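Local coordinates for 6-phosphogluconolactonase (Thermotoga maritima, PDB 1PBT), which catalyses the hydrolysis of 6-phosphogluconolactone to 6-phosphogluconate, the second step of the oxidative pentose phosphate pathway, at residues E24-Y29 and F229-E234; D37-K42 and L68-K73; N171-V176 and T193-N198. All coordinates share one frame; numbering follows the deposited sequence. Where two conformers were deposited one is given.

How the contacts relate
The chain starts at strand 25-31, whose head meets the loop 229-234 in contact 1; this closes a loop of about 200 residues that holds nearly the whole protein. Helix 35-53 follows that strand directly and packs on helix 67-74 in contact 2. Much later, the loop 171-176 meets the short helix 194-197 in contact 3. Contacts 2 and 3 follow one another in series, each nested inside contact 1, on opposite sides of the chain's centre and with their own centres about 27 Å apart. Contact 1 touches both: Y29 packs on F38 and K42, while N198 probably hydrogen-bonds to the backbone of F229 and R231.

Contact 1: residues E24-Y29 and F229-E234; sequences EKTVIY and FVRGKE. With EDO (1,2-ethanediol), chain E.
The head of the first strand, 25-31, meets the loop that leads into the last strand, 235-241, its parallel neighbour in the sheet, and E24 lies against loop residues G232-E234. The backbone of E24 comes close first: its CA-H points at E234 O, with CA 3.1 Å from that oxygen and 145° at the hydrogen. The side chain then runs over two further carbonyls. With CG anti to the backbone N (chi1 167°), CB sits 3.5 Å from K233 O and CG 3.5 Å from G232 O. The bend at chi2 carries the carboxylate to a water that donates to both E24 OE1 (2.6 Å) and G232 O (2.8 Å). A second water donates to E234 O and accepts from K25 NZ, which also donates to M23 O and, at 2.8 Å, to O2 of a 1,2-ethanediol probably from the crystallisation liquor. R231 NH1 stands 5.3 Å from E24 OE1, an opposite charge without contact. The junction is thus made by water bridges, one CH...O contact and close carbon-to-carbonyl approaches at the surface. Just beyond it, K25 and V27 begin the backbone pairing with T236 and W238, I28 packs on helix 210-220, and V230 reaches strand 202-208.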
loop_
_atom_site.group_PDB
_atom_site.type_symbol
_atom_site.label_atom_id
_atom_site.label_comp_id
_atom_site.label_asym_id
_atom_site.label_seq_id
_atom_site.Cartn_x
_atom_site.Cartn_y
_atom_site.Cartn_z
ATOM N N GLU A 24 17.948 2.572 10.630
ATOM C CA GLU A 24 16.762 2.920 9.839
ATOM C C GLU A 24 16.842 4.341 9.266
ATOM O O GLU A 24 17.127 5.283 9.998
ATOM C CB GLU A 24 15.512 2.780 10.738
ATOM C CG GLU A 24 14.180 3.385 10.202
ATOM C CD GLU A 24 14.224 4.927 10.001
ATOM O OE1 GLU A 24 14.216 5.421 8.844
ATOM O OE2 GLU A 24 14.275 5.637 11.014
ATOM N N LYS A 25 16.593 4.492 7.965
ATOM C CA LYS A 25 16.611 5.804 7.303
ATOM C C LYS A 25 15.725 5.815 6.055
ATOM O O LYS A 25 15.046 4.833 5.749
ATOM C CB LYS A 25 18.031 6.195 6.896
ATOM C CG LYS A 25 18.680 5.270 5.875
ATOM C CD LYS A 25 19.058 3.956 6.516
ATOM C CE LYS A 25 20.114 3.245 5.720
ATOM N NZ LYS A 25 20.589 2.042 6.453
ATOM N N THR A 26 15.741 6.934 5.335
ATOM C CA THR A 26 14.947 7.079 4.120
ATOM C C THR A 26 15.874 7.231 2.915
ATOM O O THR A 26 16.914 7.883 2.997
ATOM C CB THR A 26 14.009 8.315 4.205
ATOM O OG1 THR A 26 13.012 8.090 5.216
ATOM C CG2 THR A 26 13.324 8.569 2.860
ATOM N N VAL A 27 15.496 6.612 1.800
ATOM C CA VAL A 27 16.293 6.687 0.575
ATOM C C VAL A 27 15.364 7.146 -0.543
ATOM O O VAL A 27 14.245 6.661 -0.651
ATOM C CB VAL A 27 16.900 5.303 0.230
ATOM C CG1 VAL A 27 17.753 5.391 -1.027
ATOM C CG2 VAL A 27 17.748 4.820 1.390
ATOM N N ILE A 28 15.821 8.083 -1.371
ATOM C CA ILE A 28 14.999 8.597 -2.463
ATOM C C ILE A 28 15.691 8.376 -3.794
ATOM O O ILE A 28 16.852 8.749 -3.953
ATOM C CB ILE A 28 14.733 10.113 -2.299
ATOM C CG1 ILE A 28 13.991 10.380 -0.987
ATOM C CG2 ILE A 28 13.899 10.625 -3.449
ATOM C CD1 ILE A 28 14.025 11.834 -0.555
ATOM N N TYR A 29 14.986 7.744 -4.733
ATOM C CA TYR A 29 15.524 7.491 -6.071
ATOM C C TYR A 29 14.816 8.429 -7.048
ATOM O O TYR A 29 13.594 8.463 -7.101
ATOM C CB TYR A 29 15.262 6.046 -6.498
ATOM C CG TYR A 29 16.115 4.990 -5.824
ATOM C CD1 TYR A 29 17.298 4.539 -6.411
ATOM C CD2 TYR A 29 15.719 4.407 -4.623
ATOM C CE1 TYR A 29 18.058 3.529 -5.822
ATOM C CE2 TYR A 29 16.475 3.394 -4.023
ATOM C CZ TYR A 29 17.641 2.962 -4.634
ATOM O OH TYR A 29 18.371 1.942 -4.071
ATOM N N PHE A 229 4.375 10.616 8.068
ATOM C CA PHE A 229 4.349 9.749 9.245
ATOM C C PHE A 229 4.507 8.255 9.018
ATOM O O PHE A 229 4.604 7.493 9.980
ATOM C CB PHE A 229 3.060 10.003 10.031
ATOM C CG PHE A 229 2.960 11.397 10.572
ATOM C CD1 PHE A 229 3.736 11.785 11.654
ATOM C CD2 PHE A 229 2.147 12.343 9.949
ATOM C CE1 PHE A 229 3.718 13.108 12.118
ATOM C CE2 PHE A 229 2.117 13.658 10.396
ATOM C CZ PHE A 229 2.908 14.047 11.487
ATOM N N VAL A 230 4.542 7.837 7.762
ATOM C CA VAL A 230 4.699 6.424 7.446
ATOM C C VAL A 230 6.163 6.135 7.120
ATOM O O VAL A 230 6.736 6.709 6.186
ATOM C CB VAL A 230 3.777 6.030 6.272
ATOM C CG1 VAL A 230 3.918 4.558 5.953
ATOM C CG2 VAL A 230 2.335 6.349 6.637
ATOM N N ARG A 231 6.753 5.248 7.914
ATOM C CA ARG A 231 8.150 4.852 7.785
ATOM C C ARG A 231 8.312 3.360 8.056
ATOM O O ARG A 231 7.648 2.807 8.938
ATOM C CB ARG A 231 9.001 5.594 8.817
ATOM C CG ARG A 231 8.803 7.095 8.877
ATOM C CD ARG A 231 9.440 7.801 7.687
ATOM N NE ARG A 231 9.174 9.241 7.742
ATOM C CZ ARG A 231 9.981 10.141 8.293
ATOM N NH1 ARG A 231 11.128 9.765 8.836
ATOM N NH2 ARG A 231 9.620 11.417 8.323
ATOM N N GLY A 232 9.205 2.712 7.318
ATOM C CA GLY A 232 9.448 1.302 7.566
ATOM C C GLY A 232 10.320 1.146 8.806
ATOM O O GLY A 232 11.089 2.059 9.154
ATOM N N LYS A 233 10.197 0.012 9.490
ATOM C CA LYS A 233 11.002 -0.232 10.684
ATOM C C LYS A 233 12.472 -0.299 10.316
ATOM O O LYS A 233 13.338 0.056 11.115
ATOM C CB LYS A 233 10.620 -1.546 11.351
ATOM C CG LYS A 233 9.210 -1.641 11.863
ATOM C CD LYS A 233 9.083 -2.940 12.648
ATOM C CE LYS A 233 7.680 -3.496 12.593
ATOM N NZ LYS A 233 7.610 -4.833 13.230
ATOM N N GLU A 234 12.758 -0.751 9.102
ATOM C CA GLU A 234 14.138 -0.844 8.650
ATOM C C GLU A 234 14.457 0.272 7.674
ATOM O O GLU A 234 15.459 0.973 7.824
ATOM C CB GLU A 234 14.392 -2.198 7.989
ATOM C CG GLU A 234 14.095 -3.370 8.895
ATOM C CD GLU A 234 14.506 -4.692 8.290
ATOM O OE1 GLU A 234 14.312 -5.727 8.959
ATOM O OE2 GLU A 234 15.023 -4.696 7.154
HETATM C C1 EDO E . 21.521 0.801 1.827
HETATM O O1 EDO E . 22.889 0.508 1.828
HETATM C C2 EDO E . 21.062 1.318 3.145
HETATM O O2 EDO E . 21.931 0.871 4.232
HETATM O O HOH W 1 12.252 4.116 7.740
HETATM O O HOH W 2 17.905 0.897 6.856
#

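Contact 2: residues D37-K42 and L68-K73; sequences DFVVEK and LPVYEK
V40 and V70 meet where helices 35-53 and 67-74 cross, the local axes 9.4 Å apart at -57°. Their CA atoms, 5.9 Å apart, are the nearest pair of the two segments. V40 works through one branch: CG2, beside the backbone N and anti to the carbonyl carbon, lies against both V70 and K73. It meets V70 CG1 at 3.9 Å, V70 O at 3.8 Å and, closest of all, K73 CB at 3.6 Å, with the V40 and K73 side chains crossing at about a right angle. V39 comes from the same helix one residue earlier. Its CG1 lies 4.1 Å from V70 CG2 and equally near V70 CG1; both V70 methyls thus touch V39 CG1, and these two valines also stand roughly perpendicular. K73 then bends at chi2 (-71°) and runs on past V40 toward the side of D37. D37 OD1 remains 4.6 Å from K73 NZ, the opposite charges near but not in contact. V36 and I43 of the same helix 35-53 also touch V70, while F239 of strand 235-241 touches V39. The chemistry is that of three buried valines and the CB of K73 in van der Waals contact, with the Asp-Lys pair at the exposed margin probably adding only a weak electrostatic pull.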
loop_
_atom_site.group_PDB
_atom_site.type_symbol
_atom_site.label_atom_id
_atom_site.label_comp_id
_atom_site.label_asym_id
_atom_site.label_seq_id
_atom_site.Cartn_x
_atom_site.Cartn_y
_atom_site.Cartn_z
ATOM N N ASP A 37 9.911 -0.436 -14.980
ATOM C CA ASP A 37 10.867 -1.545 -14.958
ATOM C C ASP A 37 11.854 -1.432 -13.792
ATOM O O ASP A 37 12.172 -2.431 -13.155
ATOM C CB ASP A 37 11.650 -1.633 -16.276
ATOM C CG ASP A 37 10.780 -2.049 -17.449
ATOM O OD1 ASP A 37 9.879 -2.889 -17.256
ATOM O OD2 ASP A 37 11.006 -1.544 -18.569
ATOM N N PHE A 38 12.332 -0.222 -13.503
ATOM C CA PHE A 38 13.277 -0.033 -12.400
ATOM C C PHE A 38 12.632 -0.432 -11.074
ATOM O O PHE A 38 13.198 -1.189 -10.284
ATOM C CB PHE A 38 13.722 1.424 -12.302
ATOM C CG PHE A 38 14.785 1.670 -11.256
ATOM C CD1 PHE A 38 16.129 1.467 -11.551
ATOM C CD2 PHE A 38 14.441 2.085 -9.975
ATOM C CE1 PHE A 38 17.111 1.677 -10.588
ATOM C CE2 PHE A 38 15.417 2.300 -8.996
ATOM C CZ PHE A 38 16.754 2.096 -9.302
ATOM N N VAL A 39 11.445 0.102 -10.830
ATOM C CA VAL A 39 10.727 -0.197 -9.595
ATOM C C VAL A 39 10.458 -1.695 -9.451
ATOM O O VAL A 39 10.677 -2.287 -8.393
ATOM C CB VAL A 39 9.401 0.548 -9.568
ATOM C CG1 VAL A 39 8.627 0.185 -8.299
ATOM C CG2 VAL A 39 9.659 2.031 -9.678
ATOM N N VAL A 40 9.983 -2.304 -10.532
ATOM C CA VAL A 40 9.687 -3.728 -10.532
ATOM C C VAL A 40 10.928 -4.524 -10.147
ATOM O O VAL A 40 10.863 -5.427 -9.315
ATOM C CB VAL A 40 9.188 -4.189 -11.921
ATOM C CG1 VAL A 40 9.171 -5.711 -12.004
ATOM C CG2 VAL A 40 7.796 -3.641 -12.167
ATOM N N GLU A 41 12.062 -4.186 -10.746
ATOM C CA GLU A 41 13.294 -4.896 -10.432
ATOM C C GLU A 41 13.672 -4.724 -8.955
ATOM O O GLU A 41 14.136 -5.662 -8.310
ATOM C CB GLU A 41 14.422 -4.407 -11.351
ATOM C CG GLU A 41 15.805 -4.963 -11.048
ATOM C CD GLU A 41 15.844 -6.479 -10.961
ATOM O OE1 GLU A 41 14.984 -7.147 -11.575
ATOM O OE2 GLU A 41 16.758 -7.007 -10.289
ATOM N N LYS A 42 13.468 -3.528 -8.413
ATOM C CA LYS A 42 13.785 -3.296 -7.012
ATOM C C LYS A 42 12.883 -4.115 -6.080
ATOM O O LYS A 42 13.355 -4.743 -5.128
ATOM C CB LYS A 42 13.676 -1.800 -6.710
ATOM C CG LYS A 42 14.868 -1.007 -7.194
ATOM C CD LYS A 42 16.077 -1.288 -6.293
ATOM C CE LYS A 42 17.304 -0.527 -6.744
ATOM N NZ LYS A 42 17.744 -0.996 -8.086
ATOM N N LEU A 68 -0.490 0.374 -9.952
ATOM C CA LEU A 68 -1.080 -0.658 -10.803
ATOM C C LEU A 68 -0.169 -1.247 -11.892
ATOM O O LEU A 68 -0.046 -2.473 -11.994
ATOM C CB LEU A 68 -2.395 -0.142 -11.416
ATOM C CG LEU A 68 -3.478 0.153 -10.359
ATOM C CD1 LEU A 68 -4.700 0.819 -11.008
ATOM C CD2 LEU A 68 -3.874 -1.143 -9.660
ATOM N N PRO A 69 0.475 -0.398 -12.716
ATOM C CA PRO A 69 1.366 -0.879 -13.784
ATOM C C PRO A 69 2.493 -1.746 -13.223
ATOM O O PRO A 69 2.945 -2.701 -13.853
ATOM C CB PRO A 69 1.910 0.416 -14.400
ATOM C CG PRO A 69 0.851 1.420 -14.103
ATOM C CD PRO A 69 0.418 1.076 -12.710
ATOM N N VAL A 70 2.968 -1.377 -12.039
ATOM C CA VAL A 70 4.025 -2.120 -11.390
ATOM C C VAL A 70 3.529 -3.500 -10.991
ATOM O O VAL A 70 4.235 -4.490 -11.184
ATOM C CB VAL A 70 4.549 -1.359 -10.155
ATOM C CG1 VAL A 70 5.455 -2.262 -9.300
ATOM C CG2 VAL A 70 5.325 -0.122 -10.629
ATOM N N TYR A 71 2.310 -3.570 -10.458
ATOM C CA TYR A 71 1.754 -4.852 -10.047
ATOM C C TYR A 71 1.560 -5.733 -11.277
ATOM O O TYR A 71 1.777 -6.944 -11.229
ATOM C CB TYR A 71 0.397 -4.682 -9.347
ATOM C CG TYR A 71 0.392 -3.768 -8.142
ATOM C CD1 TYR A 71 1.542 -3.602 -7.357
ATOM C CD2 TYR A 71 -0.779 -3.115 -7.748
ATOM C CE1 TYR A 71 1.518 -2.806 -6.207
ATOM C CE2 TYR A 71 -0.814 -2.307 -6.587
ATOM C CZ TYR A 71 0.342 -2.166 -5.830
ATOM O OH TYR A 71 0.316 -1.388 -4.696
ATOM N N GLU A 72 1.151 -5.108 -12.372
ATOM C CA GLU A 72 0.906 -5.800 -13.630
ATOM C C GLU A 72 2.139 -6.592 -14.054
ATOM O O GLU A 72 2.037 -7.751 -14.482
ATOM C CB GLU A 72 0.531 -4.763 -14.689
ATOM C CG GLU A 72 0.084 -5.324 -16.015
ATOM C CD GLU A 72 -0.719 -4.312 -16.805
ATOM O OE1 GLU A 72 -0.389 -3.105 -16.735
ATOM O OE2 GLU A 72 -1.678 -4.724 -17.493
ATOM N N LYS A 73 3.306 -5.973 -13.914
ATOM C CA LYS A 73 4.568 -6.616 -14.264
ATOM C C LYS A 73 4.970 -7.634 -13.201
ATOM O O LYS A 73 5.466 -8.712 -13.523
ATOM C CB LYS A 73 5.672 -5.567 -14.402
ATOM C CG LYS A 73 5.454 -4.558 -15.518
ATOM C CD LYS A 73 5.636 -5.189 -16.884
ATOM C CE LYS A 73 5.773 -4.125 -17.962
ATOM N NZ LYS A 73 6.164 -4.719 -19.272
#

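Contact 3: residues N171-V176 and T193-N198; sequences NKDNLV and TFRALN
T193 caps the short helix 194-197 and, with the same side chain, grips the loop 171-175 that leads into strand 176-178. From its CB, 3.4 Å from N174 O, two branches part. CG2 lies 3.3 Å from N174 O and also touches K172 CB, while OG1, set between the backbone N and the carbonyl carbon (chi1 57°), donates to N174 O at 2.6 Å, in the carbonyl plane and on a lone pair. The same OG1 accepts from A196 N at 3.2 Å, the N-cap bond, so one hydroxyl joins loop and helix. The backbone N of T193 adds a bond to L175 O at 3.0 Å, reaching it from above the carbonyl plane. Replacing T193 by a valine would probably leave N174 O without this donor and A196 N without its cap. R195 stretches out beside the loop, CG anti to the backbone N (chi1 177°), and L175 lies over one face of its guanidinium, CD2 being 3.6 Å from NE. L175 CD2 also touches A196 CB. OD1 of D173, at the centre of an inverse gamma turn, is 3.9 Å from R195 NH1: a long salt bridge of charges only, the oxygen well out of the guanidinium plane. Water links the two segments twice, from K172 O to R195 N and from D173 O to R195 NH1. R142 of helix 130-144 also touches L175. At the far end N171 OD1 comes to the edge of the F194 ring, near its plane, 3.3 Å from CD2.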
loop_
_atom_site.group_PDB
_atom_site.type_symbol
_atom_site.label_atom_id
_atom_site.label_comp_id
_atom_site.label_asym_id
_atom_site.label_seq_id
_atom_site.Cartn_x
_atom_site.Cartn_y
_atom_site.Cartn_z
ATOM N N ASN A 171 -3.775 8.538 13.124
ATOM C CA ASN A 171 -3.411 8.329 14.508
ATOM C C ASN A 171 -4.397 7.493 15.300
ATOM O O ASN A 171 -4.257 7.368 16.521
ATOM C CB ASN A 171 -3.227 9.675 15.221
ATOM C CG ASN A 171 -2.074 10.481 14.663
ATOM O OD1 ASN A 171 -1.019 9.940 14.348
ATOM N ND2 ASN A 171 -2.263 11.789 14.567
ATOM N N LYS A 172 -5.397 6.932 14.626
ATOM C CA LYS A 172 -6.380 6.102 15.319
ATOM C C LYS A 172 -5.687 4.946 16.017
ATOM O O LYS A 172 -4.738 4.346 15.490
ATOM C CB LYS A 172 -7.422 5.549 14.346
ATOM C CG LYS A 172 -8.449 6.561 13.877
ATOM C CD LYS A 172 -9.495 6.867 14.954
ATOM C CE LYS A 172 -10.528 7.871 14.440
ATOM N NZ LYS A 172 -11.618 8.150 15.421
ATOM N N ASP A 173 -6.186 4.624 17.200
ATOM C CA ASP A 173 -5.622 3.556 17.999
ATOM C C ASP A 173 -6.239 2.203 17.636
ATOM O O ASP A 173 -6.901 1.561 18.450
ATOM C CB ASP A 173 -5.845 3.879 19.476
ATOM C CG ASP A 173 -5.136 2.919 20.395
ATOM O OD1 ASP A 173 -3.994 2.527 20.065
ATOM O OD2 ASP A 173 -5.713 2.573 21.450
ATOM N N ASN A 174 -6.024 1.797 16.393
ATOM C CA ASN A 174 -6.501 0.527 15.854
ATOM C C ASN A 174 -5.586 0.287 14.671
ATOM O O ASN A 174 -4.819 1.170 14.285
ATOM C CB ASN A 174 -7.926 0.631 15.303
ATOM C CG ASN A 174 -8.917 1.116 16.319
ATOM O OD1 ASN A 174 -9.200 0.439 17.311
ATOM N ND2 ASN A 174 -9.460 2.308 16.080
ATOM N N LEU A 175 -5.672 -0.904 14.094
ATOM C CA LEU A 175 -4.863 -1.207 12.928
ATOM C C LEU A 175 -5.628 -0.747 11.696
ATOM O O LEU A 175 -5.036 -0.388 10.686
ATOM C CB LEU A 175 -4.570 -2.709 12.854
ATOM C CG LEU A 175 -3.683 -3.252 13.984
ATOM C CD1 LEU A 175 -3.477 -4.748 13.822
ATOM C CD2 LEU A 175 -2.341 -2.540 13.968
ATOM N N VAL A 176 -6.954 -0.747 11.803
ATOM C CA VAL A 176 -7.827 -0.357 10.703
ATOM C C VAL A 176 -8.915 0.612 11.177
ATOM O O VAL A 176 -9.506 0.417 12.248
ATOM C CB VAL A 176 -8.549 -1.594 10.106
ATOM C CG1 VAL A 176 -9.226 -1.220 8.793
ATOM C CG2 VAL A 176 -7.571 -2.744 9.908
ATOM N N THR A 193 -4.099 2.167 9.473
ATOM C CA THR A 193 -3.672 3.366 10.201
ATOM C C THR A 193 -2.159 3.511 10.168
ATOM O O THR A 193 -1.447 2.649 9.645
ATOM C CB THR A 193 -4.042 3.276 11.679
ATOM O OG1 THR A 193 -3.441 2.091 12.220
ATOM C CG2 THR A 193 -5.565 3.223 11.871
ATOM N N PHE A 194 -1.656 4.599 10.749
ATOM C CA PHE A 194 -0.210 4.788 10.801
ATOM C C PHE A 194 0.383 3.610 11.584
ATOM O O PHE A 194 1.434 3.079 11.240
ATOM C CB PHE A 194 0.158 6.082 11.535
ATOM C CG PHE A 194 -0.162 7.347 10.784
ATOM C CD1 PHE A 194 -0.146 7.381 9.399
ATOM C CD2 PHE A 194 -0.394 8.530 11.481
ATOM C CE1 PHE A 194 -0.349 8.574 8.710
ATOM C CE2 PHE A 194 -0.599 9.723 10.812
ATOM C CZ PHE A 194 -0.576 9.753 9.424
ATOM N N ARG A 195 -0.304 3.210 12.649
ATOM C CA ARG A 195 0.157 2.101 13.478
ATOM C C ARG A 195 0.332 0.814 12.669
ATOM O O ARG A 195 1.341 0.107 12.800
ATOM C CB ARG A 195 -0.837 1.863 14.621
ATOM C CG ARG A 195 -0.513 0.679 15.514
ATOM C CD ARG A 195 -1.630 0.437 16.521
ATOM N NE ARG A 195 -1.579 -0.915 17.075
ATOM C CZ ARG A 195 -2.544 -1.464 17.812
ATOM N NH1 ARG A 195 -3.648 -0.778 18.093
ATOM N NH2 ARG A 195 -2.413 -2.708 18.256
ATOM N N ALA A 196 -0.654 0.504 11.836
ATOM C CA ALA A 196 -0.574 -0.702 11.011
ATOM C C ALA A 196 0.536 -0.557 9.975
ATOM O O ALA A 196 1.400 -1.415 9.850
ATOM C CB ALA A 196 -1.910 -0.954 10.305
ATOM N N LEU A 197 0.513 0.540 9.232
ATOM C CA LEU A 197 1.518 0.743 8.201
ATOM C C LEU A 197 2.936 0.746 8.750
ATOM O O LEU A 197 3.857 0.233 8.119
ATOM C CB LEU A 197 1.248 2.048 7.458
ATOM C CG LEU A 197 -0.053 2.072 6.648
ATOM C CD1 LEU A 197 -0.338 3.470 6.175
ATOM C CD2 LEU A 197 0.055 1.126 5.476
ATOM N N ASN A 198 3.109 1.312 9.936
ATOM C CA ASN A 198 4.432 1.379 10.522
ATOM C C ASN A 198 4.966 0.083 11.103
ATOM O O ASN A 198 6.058 0.062 11.678
ATOM C CB ASN A 198 4.487 2.523 11.531
ATOM C CG ASN A 198 4.446 3.866 10.839
ATOM O OD1 ASN A 198 4.734 3.942 9.644
ATOM N ND2 ASN A 198 4.094 4.925 11.568
HETATM O O HOH W 3 -2.277 4.805 14.229
HETATM O O HOH W 4 -6.254 -1.332 19.305
#